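Local coordinates for aminoglycoside N(3)-acetyltransferase (Streptomyces griseus, PDB 7LAP), which probably transfers an acetyl group from acetyl-CoA to the 3-amino group of aminoglycoside antibiotics and so gives resistance to them, at residues T74-N82 and H116-R126; S147-P156 and P166-G174. One frame throughout, in Å; residues are numbered along the deposited sequence.

Contact 1. Residues T74-N82 and H116-R126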
ATOM      1  N   THR B  74     -17.928   5.900  14.071  1.00 38.47           N
ATOM      2  CA  THR B  74     -17.492   4.981  13.034  1.00 37.08           C
ATOM      3  C   THR B  74     -16.809   5.776  11.933  1.00 37.93           C
ATOM      4  O   THR B  74     -17.266   6.865  11.592  1.00 41.71           O
ATOM      5  CB  THR B  74     -18.676   4.202  12.447  1.00 38.56           C
ATOM      6  OG1 THR B  74     -19.414   3.588  13.507  1.00 42.30           O
ATOM      7  CG2 THR B  74     -18.196   3.086  11.486  1.00 36.51           C
ATOM      8  N   LEU B  75     -15.734   5.218  11.368  1.00 37.61           N
ATOM      9  CA  LEU B  75     -15.048   5.782  10.207  1.00 40.62           C
ATOM     10  C   LEU B  75     -15.322   4.907   8.996  1.00 39.57           C
ATOM     11  O   LEU B  75     -15.381   3.689   9.117  1.00 39.67           O
ATOM     12  CB  LEU B  75     -13.521   5.856  10.412  1.00 35.29           C
ATOM     13  CG  LEU B  75     -13.014   6.406  11.741  1.00 37.65           C
ATOM     14  CD1 LEU B  75     -11.476   6.452  11.725  1.00 38.32           C
ATOM     15  CD2 LEU B  75     -13.622   7.788  11.985  1.00 38.59           C
ATOM     16  N   LEU B  76     -15.453   5.505   7.828  1.00 37.35           N
ATOM     17  CA  LEU B  76     -15.682   4.820   6.573  1.00 35.46           C
ATOM     18  C   LEU B  76     -14.803   5.333   5.446  1.00 39.94           C
ATOM     19  O   LEU B  76     -14.548   6.501   5.378  1.00 38.72           O
ATOM     20  CB  LEU B  76     -17.089   5.090   6.101  1.00 45.27           C
ATOM     21  CG  LEU B  76     -18.229   4.128   6.246  1.00 58.94           C
ATOM     22  CD1 LEU B  76     -18.822   4.442   7.592  1.00 69.54           C
ATOM     23  CD2 LEU B  76     -19.268   4.342   5.182  1.00 52.28           C
ATOM     24  N   VAL B  77     -14.382   4.467   4.543  1.00 36.70           N
ATOM     25  CA  VAL B  77     -13.598   4.888   3.386  1.00 38.64           C
ATOM     26  C   VAL B  77     -14.078   4.126   2.165  1.00 41.07           C
ATOM     27  O   VAL B  77     -14.760   3.109   2.272  1.00 37.62           O
ATOM     28  CB  VAL B  77     -12.080   4.644   3.546  1.00 33.87           C
ATOM     29  CG1 VAL B  77     -11.485   5.508   4.718  1.00 34.75           C
ATOM     30  CG2 VAL B  77     -11.834   3.180   3.767  1.00 30.69           C
ATOM     31  N   THR B  78     -13.698   4.611   0.993  1.00 39.20           N
ATOM     32  CA  THR B  78     -13.971   3.879  -0.228  1.00 41.34           C
ATOM     33  C   THR B  78     -12.680   3.171  -0.615  1.00 39.47           C
ATOM     34  O   THR B  78     -11.613   3.789  -0.599  1.00 39.67           O
ATOM     35  CB  THR B  78     -14.504   4.804  -1.324  1.00 41.54           C
ATOM     36  OG1 THR B  78     -14.636   4.066  -2.534  1.00 52.92           O
ATOM     37  CG2 THR B  78     -13.550   5.976  -1.628  1.00 45.45           C
ATOM     38  N   CYS B  79     -12.757   1.852  -0.849  1.00 38.60           N
ATOM     39  CA  CYS B  79     -11.592   1.017  -1.200  1.00 37.22           C
ATOM     40  C   CYS B  79     -11.545   0.616  -2.673  1.00 39.83           C
ATOM     41  O   CYS B  79     -10.558   0.889  -3.387  1.00 41.33           O
ATOM     42  CB  CYS B  79     -11.595  -0.276  -0.346  1.00 41.43           C
ATOM     43  SG  CYS B  79     -11.218   0.005   1.354  1.00 45.64           S
ATOM     44  N   GLY B  80     -12.568  -0.078  -3.165  1.00 37.71           N
ATOM     45  CA  GLY B  80     -12.446  -0.692  -4.489  1.00 37.46           C
ATOM     46  C   GLY B  80     -11.380  -1.780  -4.489  1.00 36.63           C
ATOM     47  O   GLY B  80     -10.925  -2.240  -3.455  1.00 37.37           O
ATOM     48  N   TRP B  81     -10.980  -2.170  -5.693  1.00 38.23           N
ATOM     49  CA  TRP B  81     -10.060  -3.294  -5.909  1.00 40.66           C
ATOM     50  C   TRP B  81      -9.039  -2.906  -6.974  1.00 42.27           C
ATOM     51  O   TRP B  81      -9.399  -2.772  -8.149  1.00 43.75           O
ATOM     52  CB  TRP B  81     -10.823  -4.539  -6.340  1.00 41.65           C
ATOM     53  CG  TRP B  81     -10.010  -5.769  -6.539  1.00 43.44           C
ATOM     54  CD1 TRP B  81      -8.715  -6.002  -6.097  1.00 41.11           C
ATOM     55  CD2 TRP B  81     -10.407  -6.940  -7.259  1.00 41.99           C
ATOM     56  NE1 TRP B  81      -8.298  -7.242  -6.514  1.00 39.40           N
ATOM     57  CE2 TRP B  81      -9.320  -7.844  -7.219  1.00 42.45           C
ATOM     58  CE3 TRP B  81     -11.595  -7.332  -7.903  1.00 43.10           C
ATOM     59  CZ2 TRP B  81      -9.384  -9.120  -7.800  1.00 43.43           C
ATOM     60  CZ3 TRP B  81     -11.646  -8.596  -8.510  1.00 45.01           C
ATOM     61  CH2 TRP B  81     -10.548  -9.472  -8.452  1.00 43.50           C
ATOM     62  N   ASN B  82      -7.771  -2.722  -6.565  1.00 41.36           N
ATOM     63  CA  ASN B  82      -6.756  -2.236  -7.501  1.00 43.05           C
ATOM     64  C   ASN B  82      -6.500  -3.210  -8.632  1.00 42.71           C
ATOM     65  O   ASN B  82      -6.202  -2.796  -9.753  1.00 46.85           O
ATOM     66  CB  ASN B  82      -5.426  -1.963  -6.802  1.00 37.23           C
ATOM     67  CG  ASN B  82      -4.524  -1.091  -7.640  1.00 43.80           C
ATOM     68  OD1 ASN B  82      -4.779   0.102  -7.792  1.00 45.13           O
ATOM     69  ND2 ASN B  82      -3.499  -1.688  -8.239  1.00 47.85           N
ATOM     70  N   HIS B 116      -5.254   2.168  -5.943  1.00 47.36           N
ATOM     71  CA  HIS B 116      -4.129   3.033  -5.597  1.00 53.18           C
ATOM     72  C   HIS B 116      -4.500   4.506  -5.651  1.00 50.67           C
ATOM     73  O   HIS B 116      -3.957   5.317  -4.884  1.00 45.53           O
ATOM     74  CB  HIS B 116      -2.959   2.762  -6.527  1.00 59.55           C
ATOM     75  CG  HIS B 116      -2.317   1.434  -6.299  1.00 73.04           C
ATOM     76  ND1 HIS B 116      -2.742   0.561  -5.314  1.00 74.57           N
ATOM     77  CD2 HIS B 116      -1.278   0.827  -6.923  1.00 74.84           C
ATOM     78  CE1 HIS B 116      -1.994  -0.526  -5.344  1.00 75.90           C
ATOM     79  NE2 HIS B 116      -1.096  -0.387  -6.307  1.00 76.97           N
ATOM     80  N   ALA B 117      -5.429   4.872  -6.527  1.00 49.40           N
ATOM     81  CA  ALA B 117      -5.825   6.271  -6.628  1.00 53.70           C
ATOM     82  C   ALA B 117      -6.455   6.792  -5.340  1.00 54.31           C
ATOM     83  O   ALA B 117      -6.458   7.999  -5.118  1.00 53.46           O
ATOM     84  CB  ALA B 117      -6.790   6.451  -7.795  1.00 54.16           C
ATOM     85  N   ASN B 118      -6.998   5.925  -4.483  1.00 52.18           N
ATOM     86  CA  ASN B 118      -7.551   6.434  -3.230  1.00 55.54           C
ATOM     87  C   ASN B 118      -6.476   6.756  -2.189  1.00 53.48           C
ATOM     88  O   ASN B 118      -6.798   7.349  -1.150  1.00 51.02           O
ATOM     89  CB  ASN B 118      -8.576   5.443  -2.680  1.00 57.83           C
ATOM     90  CG  ASN B 118      -9.767   5.290  -3.611  1.00 60.36           C
ATOM     91  OD1 ASN B 118     -10.032   6.175  -4.430  1.00 64.86           O
ATOM     92  ND2 ASN B 118     -10.447   4.153  -3.539  1.00 53.40           N
ATOM     93  N   GLY B 119      -5.216   6.445  -2.467  1.00 51.20           N
ATOM     94  CA  GLY B 119      -4.130   6.872  -1.602  1.00 50.23           C
ATOM     95  C   GLY B 119      -3.976   5.921  -0.435  1.00 45.08           C
ATOM     96  O   GLY B 119      -4.645   4.893  -0.337  1.00 45.91           O
ATOM     97  N   ARG B 120      -3.090   6.255   0.451  1.00 42.34           N
ATOM     98  CA  ARG B 120      -2.816   5.419   1.559  1.00 39.93           C
ATOM     99  C   ARG B 120      -3.866   5.285   2.629  1.00 39.17           C
ATOM    100  O   ARG B 120      -3.841   4.334   3.338  1.00 45.33           O
ATOM    101  CB  ARG B 120      -1.504   5.824   2.197  1.00 39.59           C
ATOM    102  CG  ARG B 120      -0.268   5.487   1.417  1.00 41.50           C
ATOM    103  CD  ARG B 120       0.892   6.319   1.917  1.00 50.95           C
ATOM    104  NE  ARG B 120       1.488   5.669   3.042  1.00 58.71           N
ATOM    105  CZ  ARG B 120       2.192   6.245   3.989  1.00 54.78           C
ATOM    106  NH1 ARG B 120       2.448   7.519   3.965  1.00 47.51           N
ATOM    107  NH2 ARG B 120       2.651   5.504   4.951  1.00 50.61           N
ATOM    108  N   LEU B 121      -4.767   6.222   2.768  1.00 37.28           N
ATOM    109  CA  LEU B 121      -5.621   6.120   3.966  1.00 37.57           C
ATOM    110  C   LEU B 121      -6.629   4.962   3.902  1.00 37.11           C
ATOM    111  O   LEU B 121      -6.811   4.263   4.911  1.00 37.27           O
ATOM    112  CB  LEU B 121      -6.361   7.435   4.261  1.00 39.29           C
ATOM    113  CG  LEU B 121      -5.799   8.240   5.434  1.00 35.69           C
ATOM    114  CD1 LEU B 121      -5.878   7.433   6.750  1.00 35.84           C
ATOM    115  CD2 LEU B 121      -4.333   8.690   5.112  1.00 36.00           C
ATOM    116  N   PRO B 122      -7.338   4.738   2.778  1.00 37.17           N
ATOM    117  CA  PRO B 122      -8.274   3.583   2.753  1.00 37.45           C
ATOM    118  C   PRO B 122      -7.568   2.260   2.935  1.00 42.55           C
ATOM    119  O   PRO B 122      -8.095   1.358   3.585  1.00 40.74           O
ATOM    120  CB  PRO B 122      -8.932   3.689   1.365  1.00 37.43           C
ATOM    121  CG  PRO B 122      -8.891   5.193   1.078  1.00 36.84           C
ATOM    122  CD  PRO B 122      -7.529   5.617   1.612  1.00 38.51           C
ATOM    123  N   GLU B 123      -6.360   2.124   2.393  1.00 44.44           N
ATOM    124  CA  GLU B 123      -5.639   0.875   2.565  1.00 47.51           C
ATOM    125  C   GLU B 123      -5.153   0.715   4.006  1.00 47.61           C
ATOM    126  O   GLU B 123      -5.100  -0.407   4.514  1.00 42.70           O
ATOM    127  CB  GLU B 123      -4.486   0.808   1.556  1.00 49.12           C
ATOM    128  CG  GLU B 123      -3.635  -0.407   1.668  1.00 55.86           C
ATOM    129  CD  GLU B 123      -4.212  -1.645   0.933  1.00 60.37           C
ATOM    130  OE1 GLU B 123      -5.415  -1.639   0.550  1.00 56.80           O
ATOM    131  OE2 GLU B 123      -3.452  -2.637   0.796  1.00 59.89           O
ATOM    132  N   ALA B 124      -4.833   1.812   4.692  1.00 39.15           N
ATOM    133  CA  ALA B 124      -4.495   1.711   6.116  1.00 40.21           C
ATOM    134  C   ALA B 124      -5.733   1.403   6.964  1.00 39.43           C
ATOM    135  O   ALA B 124      -5.675   0.574   7.885  1.00 40.75           O
ATOM    136  CB  ALA B 124      -3.809   3.006   6.614  1.00 38.72           C
ATOM    137  N   LEU B 125      -6.859   2.059   6.677  1.00 38.26           N
ATOM    138  CA  LEU B 125      -8.078   1.825   7.461  1.00 41.49           C
ATOM    139  C   LEU B 125      -8.530   0.365   7.364  1.00 41.60           C
ATOM    140  O   LEU B 125      -8.816  -0.286   8.387  1.00 39.06           O
ATOM    141  CB  LEU B 125      -9.186   2.777   6.984  1.00 39.22           C
ATOM    142  CG  LEU B 125     -10.488   3.021   7.767  1.00 40.54           C
ATOM    143  CD1 LEU B 125     -11.423   1.833   7.697  1.00 42.61           C
ATOM    144  CD2 LEU B 125     -10.226   3.452   9.224  1.00 40.72           C
ATOM    145  N   ARG B 126      -8.603  -0.178   6.144  1.00 40.23           N
ATOM    146  CA  ARG B 126      -9.119  -1.540   6.017  1.00 43.87           C
ATOM    147  C   ARG B 126      -8.203  -2.552   6.702  1.00 44.38           C
ATOM    148  O   ARG B 126      -8.677  -3.605   7.127  1.00 44.32           O
ATOM    149  CB  ARG B 126      -9.324  -1.913   4.540  1.00 44.92           C
ATOM    150  CG  ARG B 126      -8.083  -2.438   3.893  1.00 43.35           C
ATOM    151  CD  ARG B 126      -8.292  -2.980   2.495  1.00 48.48           C
ATOM    152  NE  ARG B 126      -6.994  -3.331   1.919  1.00 46.58           N
ATOM    153  CZ  ARG B 126      -6.430  -4.536   1.986  1.00 45.64           C
ATOM    154  NH1 ARG B 126      -7.064  -5.553   2.571  1.00 43.61           N
ATOM    155  NH2 ARG B 126      -5.220  -4.726   1.449  1.00 47.47           N
TER
HETATM  156  O   HOH W   1     -12.764   3.390  -4.972  1.00 68.69           O

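Contact 2. Residues S147-P156 and P166-G174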
ATOM      1  N   SER B 147     -20.489   1.120  14.290  1.00 51.18           N
ATOM      2  CA  SER B 147     -21.524   0.744  13.330  1.00 52.41           C
ATOM      3  C   SER B 147     -20.947   0.014  12.123  1.00 49.27           C
ATOM      4  O   SER B 147     -21.670  -0.237  11.149  1.00 46.64           O
ATOM      5  CB  SER B 147     -22.270   1.986  12.869  1.00 52.38           C
ATOM      6  OG  SER B 147     -22.870   2.624  13.974  1.00 53.33           O
ATOM      7  N   ALA B 148     -19.666  -0.334  12.173  1.00 44.19           N
ATOM      8  CA  ALA B 148     -18.998  -0.848  10.977  1.00 41.17           C
ATOM      9  C   ALA B 148     -19.625  -2.130  10.433  1.00 46.78           C
ATOM     10  O   ALA B 148     -19.778  -2.219   9.205  1.00 44.44           O
ATOM     11  CB  ALA B 148     -17.503  -1.023  11.258  1.00 39.59           C
ATOM     12  N   PRO B 149     -20.038  -3.128  11.248  1.00 51.21           N
ATOM     13  CA  PRO B 149     -20.629  -4.341  10.641  1.00 50.69           C
ATOM     14  C   PRO B 149     -21.941  -4.092   9.905  1.00 50.28           C
ATOM     15  O   PRO B 149     -22.109  -4.578   8.786  1.00 48.75           O
ATOM     16  CB  PRO B 149     -20.817  -5.293  11.845  1.00 53.28           C
ATOM     17  CG  PRO B 149     -19.820  -4.769  12.900  1.00 52.58           C
ATOM     18  CD  PRO B 149     -19.886  -3.269  12.709  1.00 49.86           C
ATOM     19  N   ALA B 150     -22.887  -3.360  10.492  1.00 50.79           N
ATOM     20  CA  ALA B 150     -24.145  -3.112   9.785  1.00 50.70           C
ATOM     21  C   ALA B 150     -23.947  -2.200   8.573  1.00 46.37           C
ATOM     22  O   ALA B 150     -24.649  -2.341   7.566  1.00 50.52           O
ATOM     23  CB  ALA B 150     -25.175  -2.501  10.738  1.00 52.72           C
ATOM     24  N   LEU B 151     -23.008  -1.256   8.640  1.00 41.72           N
ATOM     25  CA  LEU B 151     -22.776  -0.397   7.480  1.00 43.95           C
ATOM     26  C   LEU B 151     -22.246  -1.195   6.294  1.00 43.08           C
ATOM     27  O   LEU B 151     -22.644  -0.951   5.148  1.00 45.08           O
ATOM     28  CB  LEU B 151     -21.786   0.725   7.829  1.00 45.88           C
ATOM     29  CG  LEU B 151     -22.347   1.933   8.590  1.00 49.61           C
ATOM     30  CD1 LEU B 151     -21.220   2.813   9.091  1.00 47.62           C
ATOM     31  CD2 LEU B 151     -23.328   2.713   7.729  1.00 52.12           C
ATOM     32  N   MET B 152     -21.332  -2.137   6.542  1.00 41.39           N
ATOM     33  CA  MET B 152     -20.664  -2.875   5.470  1.00 43.72           C
ATOM     34  C   MET B 152     -21.389  -4.144   5.053  1.00 48.68           C
ATOM     35  O   MET B 152     -21.056  -4.719   4.007  1.00 50.58           O
ATOM     36  CB  MET B 152     -19.260  -3.250   5.914  1.00 41.21           C
ATOM     37  CG  MET B 152     -18.371  -2.005   6.229  1.00 44.04           C
ATOM     38  SD  MET B 152     -18.050  -0.985   4.778  1.00 42.96           S
ATOM     39  CE  MET B 152     -19.228   0.373   4.989  1.00 42.57           C
ATOM     40  N   ASP B 153     -22.332  -4.599   5.863  1.00 43.67           N
ATOM     41  CA  ASP B 153     -22.882  -5.945   5.740  1.00 51.60           C
ATOM     42  C   ASP B 153     -23.586  -6.134   4.403  1.00 52.33           C
ATOM     43  O   ASP B 153     -24.312  -5.252   3.941  1.00 51.28           O
ATOM     44  CB  ASP B 153     -23.876  -6.211   6.878  1.00 49.96           C
ATOM     45  CG  ASP B 153     -24.403  -7.643   6.870  1.00 57.29           C
ATOM     46  OD1 ASP B 153     -23.566  -8.566   6.950  1.00 58.64           O
ATOM     47  OD2 ASP B 153     -25.637  -7.846   6.795  1.00 59.24           O
ATOM     48  N   ALA B 154     -23.354  -7.284   3.778  1.00 50.93           N
ATOM     49  CA  ALA B 154     -24.102  -7.712   2.599  1.00 52.44           C
ATOM     50  C   ALA B 154     -24.209  -6.607   1.546  1.00 50.73           C
ATOM     51  O   ALA B 154     -25.301  -6.227   1.141  1.00 57.36           O
ATOM     52  CB  ALA B 154     -25.505  -8.193   3.008  1.00 49.38           C
ATOM     53  N   HIS B 155     -23.062  -6.093   1.095  1.00 48.24           N
ATOM     54  CA  HIS B 155     -23.075  -5.092   0.028  1.00 45.13           C
ATOM     55  C   HIS B 155     -23.850  -5.621  -1.185  1.00 50.58           C
ATOM     56  O   HIS B 155     -23.510  -6.697  -1.715  1.00 50.96           O
ATOM     57  CB  HIS B 155     -21.652  -4.747  -0.377  1.00 46.52           C
ATOM     58  CG  HIS B 155     -21.517  -3.432  -1.081  1.00 44.22           C
ATOM     59  ND1 HIS B 155     -20.467  -2.574  -0.837  1.00 43.47           N
ATOM     60  CD2 HIS B 155     -22.280  -2.834  -2.031  1.00 45.19           C
ATOM     61  CE1 HIS B 155     -20.580  -1.504  -1.612  1.00 43.42           C
ATOM     62  NE2 HIS B 155     -21.675  -1.635  -2.344  1.00 43.92           N
ATOM     63  N   PRO B 156     -24.884  -4.911  -1.652  1.00 54.54           N
ATOM     64  CA  PRO B 156     -25.707  -5.430  -2.756  1.00 55.46           C
ATOM     65  C   PRO B 156     -24.877  -5.574  -4.012  1.00 53.15           C
ATOM     66  O   PRO B 156     -24.160  -4.646  -4.406  1.00 50.51           O
ATOM     67  CB  PRO B 156     -26.787  -4.358  -2.934  1.00 57.80           C
ATOM     68  CG  PRO B 156     -26.833  -3.655  -1.623  1.00 56.05           C
ATOM     69  CD  PRO B 156     -25.420  -3.647  -1.126  1.00 55.06           C
ATOM     70  N   PRO B 166     -24.297   0.391   1.379  1.00 49.76           N
ATOM     71  CA  PRO B 166     -23.637   1.127   2.471  1.00 47.44           C
ATOM     72  C   PRO B 166     -23.834   2.624   2.401  1.00 47.78           C
ATOM     73  O   PRO B 166     -24.042   3.263   3.444  1.00 46.00           O
ATOM     74  CB  PRO B 166     -22.163   0.743   2.302  1.00 47.67           C
ATOM     75  CG  PRO B 166     -22.256  -0.713   1.778  1.00 51.60           C
ATOM     76  CD  PRO B 166     -23.470  -0.725   0.874  1.00 49.40           C
ATOM     77  N   LEU B 167     -23.781   3.211   1.207  1.00 46.27           N
ATOM     78  CA  LEU B 167     -23.925   4.656   1.128  1.00 45.48           C
ATOM     79  C   LEU B 167     -25.324   5.080   1.571  1.00 46.56           C
ATOM     80  O   LEU B 167     -25.472   6.072   2.290  1.00 44.62           O
ATOM     81  CB  LEU B 167     -23.612   5.136  -0.286  1.00 46.50           C
ATOM     82  CG  LEU B 167     -22.129   5.010  -0.689  1.00 45.20           C
ATOM     83  CD1 LEU B 167     -21.928   5.359  -2.201  1.00 46.51           C
ATOM     84  CD2 LEU B 167     -21.237   5.891   0.197  1.00 46.86           C
ATOM     85  N   ALA B 168     -26.356   4.313   1.194  1.00 45.80           N
ATOM     86  CA  ALA B 168     -27.703   4.588   1.689  1.00 47.88           C
ATOM     87  C   ALA B 168     -27.764   4.480   3.203  1.00 50.62           C
ATOM     88  O   ALA B 168     -28.442   5.275   3.866  1.00 50.88           O
ATOM     89  CB  ALA B 168     -28.719   3.632   1.061  1.00 49.23           C
ATOM     90  N   ARG B 169     -27.051   3.510   3.771  1.00 51.39           N
ATOM     91  CA  ARG B 169     -27.038   3.358   5.216  1.00 49.25           C
ATOM     92  C   ARG B 169     -26.303   4.491   5.906  1.00 49.51           C
ATOM     93  O   ARG B 169     -26.650   4.844   7.043  1.00 48.50           O
ATOM     94  CB  ARG B 169     -26.410   2.027   5.595  1.00 47.95           C
ATOM     95  CG  ARG B 169     -27.212   0.847   5.088  1.00 51.12           C
ATOM     96  CD  ARG B 169     -26.494  -0.466   5.383  1.00 49.99           C
ATOM     97  NE  ARG B 169     -26.810  -1.455   4.366  1.00 53.30           N
ATOM     98  CZ  ARG B 169     -26.081  -2.543   4.121  1.00 54.01           C
ATOM     99  NH1 ARG B 169     -24.983  -2.795   4.820  1.00 48.13           N
ATOM    100  NH2 ARG B 169     -26.462  -3.386   3.172  1.00 60.00           N
ATOM    101  N   LEU B 170     -25.254   5.040   5.276  1.00 47.33           N
ATOM    102  CA  LEU B 170     -24.610   6.217   5.838  1.00 41.72           C
ATOM    103  C   LEU B 170     -25.596   7.376   5.940  1.00 48.14           C
ATOM    104  O   LEU B 170     -25.658   8.066   6.963  1.00 44.85           O
ATOM    105  CB  LEU B 170     -23.409   6.610   4.983  1.00 41.26           C
ATOM    106  CG  LEU B 170     -22.637   7.849   5.418  1.00 42.67           C
ATOM    107  CD1 LEU B 170     -21.871   7.566   6.686  1.00 42.31           C
ATOM    108  CD2 LEU B 170     -21.690   8.311   4.275  1.00 41.02           C
ATOM    109  N   VAL B 171     -26.406   7.573   4.895  1.00 47.64           N
ATOM    110  CA  VAL B 171     -27.405   8.633   4.905  1.00 47.05           C
ATOM    111  C   VAL B 171     -28.426   8.397   6.016  1.00 50.80           C
ATOM    112  O   VAL B 171     -28.772   9.321   6.765  1.00 52.73           O
ATOM    113  CB  VAL B 171     -28.078   8.728   3.524  1.00 49.43           C
ATOM    114  CG1 VAL B 171     -29.357   9.572   3.599  1.00 47.24           C
ATOM    115  CG2 VAL B 171     -27.109   9.308   2.512  1.00 45.76           C
ATOM    116  N   ALA B 172     -28.889   7.153   6.168  1.00 51.47           N
ATOM    117  CA  ALA B 172     -29.991   6.866   7.092  1.00 54.66           C
ATOM    118  C   ALA B 172     -29.558   7.002   8.547  1.00 59.14           C
ATOM    119  O   ALA B 172     -30.374   7.333   9.413  1.00 61.28           O
ATOM    120  CB  ALA B 172     -30.539   5.460   6.838  1.00 53.04           C
ATOM    121  N   LEU B 173     -28.289   6.714   8.825  1.00 55.46           N
ATOM    122  CA  LEU B 173     -27.634   6.897  10.112  1.00 55.93           C
ATOM    123  C   LEU B 173     -27.386   8.365  10.474  1.00 55.07           C
ATOM    124  O   LEU B 173     -26.977   8.644  11.608  1.00 54.06           O
ATOM    125  CB  LEU B 173     -26.292   6.170  10.051  1.00 62.17           C
ATOM    126  CG  LEU B 173     -25.653   5.498  11.238  1.00 69.48           C
ATOM    127  CD1 LEU B 173     -26.730   4.918  12.147  1.00 73.36           C
ATOM    128  CD2 LEU B 173     -24.748   4.411  10.710  1.00 72.15           C
ATOM    129  N   GLY B 174     -27.576   9.303   9.547  1.00 49.42           N
ATOM    130  CA  GLY B 174     -27.181  10.673   9.810  1.00 48.38           C
ATOM    131  C   GLY B 174     -25.677  10.874   9.760  1.00 49.99           C
ATOM    132  O   GLY B 174     -25.143  11.706  10.493  1.00 50.27           O
TER

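Contact 1. Residues T74-N82 and H116-R126
Val77 meets Pro122 and Leu125 where helix 120-126 packs on one face of strand 74-78, an inner strand of the mixed sheet. The two short axes approach to 8.0 Å, and this is the tight half of the contact. The valine methyls are shared between successive turns of the helix: Val77 CG2 lies 3.7 Å from Pro122 CA, while Val77 CG1 lies 4.1 Å from Leu125 CG. Leu125, whose CG stands anti to its backbone N (chi1 -167°), carries CD2 along the strand to within 4.1 Å of Leu75 CD1. Leu65 and Leu66 of helix 58-69 and Leu144 of strand 141-145 add to this buried apolar layer.

At the last residue of the strand and beyond it the contact turns polar and looser. A water accepts from Asn118 ND2 at 2.8 Å and sits 3.1 Å from Thr78 OG1, bridging side chains that cross at about a right angle. Farther out, the Asn82 amide stacks on the exposed His116 ring, the planes only 16° apart, beside a bound tartaric acid and Arg120 of the second subunit. One oxygen does two jobs here: Asn82 OD1 stands over the ring face, offset toward its rim, and accepts from His116 N at 2.8 Å in a fairly straight bond (159° at the hydrogen), with the donor above its carbonyl plane.

Contact 2. Residues S147-P156 and P166-G174
With CG anti to its own carbonyl carbon (chi1 -64°) and the chain extended from CG to NE, Arg169 reaches from helix 166-172 to the carbonyls that end helix 148-152, while Leu151 slides past it in the opposite direction. The motif is a pair of short helices joined by a loop, their short axes 9.2 Å apart at closest and their directions at 128°. Asp153 O receives both terminal nitrogens of the guanidinium, Arg169 NH1 at 2.7 Å and Arg169 NH2 at 2.9 Å. This end-on fork lies close to the guanidinium plane and so restrains the group's rotation. Arg169 NH1 also donates to Ala150 O at 2.8 Å, with that oxygen tilted out of the plane. A cation placed where a helix ends and its carbonyls gather is probably favoured electrostatically.

Beside this polar grip, Leu151 CD2 rests 3.8 Å from Arg169 CB and 3.7 Å from Leu173 CD2, next to the Schellman motif that closes helix 166-172 at Gly174. At the other end, Pro166 wedges between Met152 CE and the rings of His155 and Pro156. Ser134 OG and Pro160 O bond to the two imidazole nitrogens, which should limit rotation of the ring and keep one face toward the proline. Pro166 CD stands 3.7 Å from the centroid of the His155 ring and just 4° off its normal, a CH-pi contact.

How the contacts relate
Contact 1 and contact 2 pack against opposite faces of strand 74-78: Leu75 and Val77 face helix 120-126, whereas Leu76 and Thr74 meet Leu151 of helix 148-152. The two touch directly through Leu76 CD1 and Leu151 CD1, and Thr74 OG1 probably bonds to Ser147 N. Contact 1, about 7 Å from the chain centre, is mostly buried; contact 2, at about 13 Å, is partly so. Their polar chemistry differs accordingly. In contact 1 the polar links between the segments are made by amides and a water and gather at the loop end near the second subunit; in contact 2 a cationic side chain bonds to main-chain carbonyls, away from any other chain of the assembly.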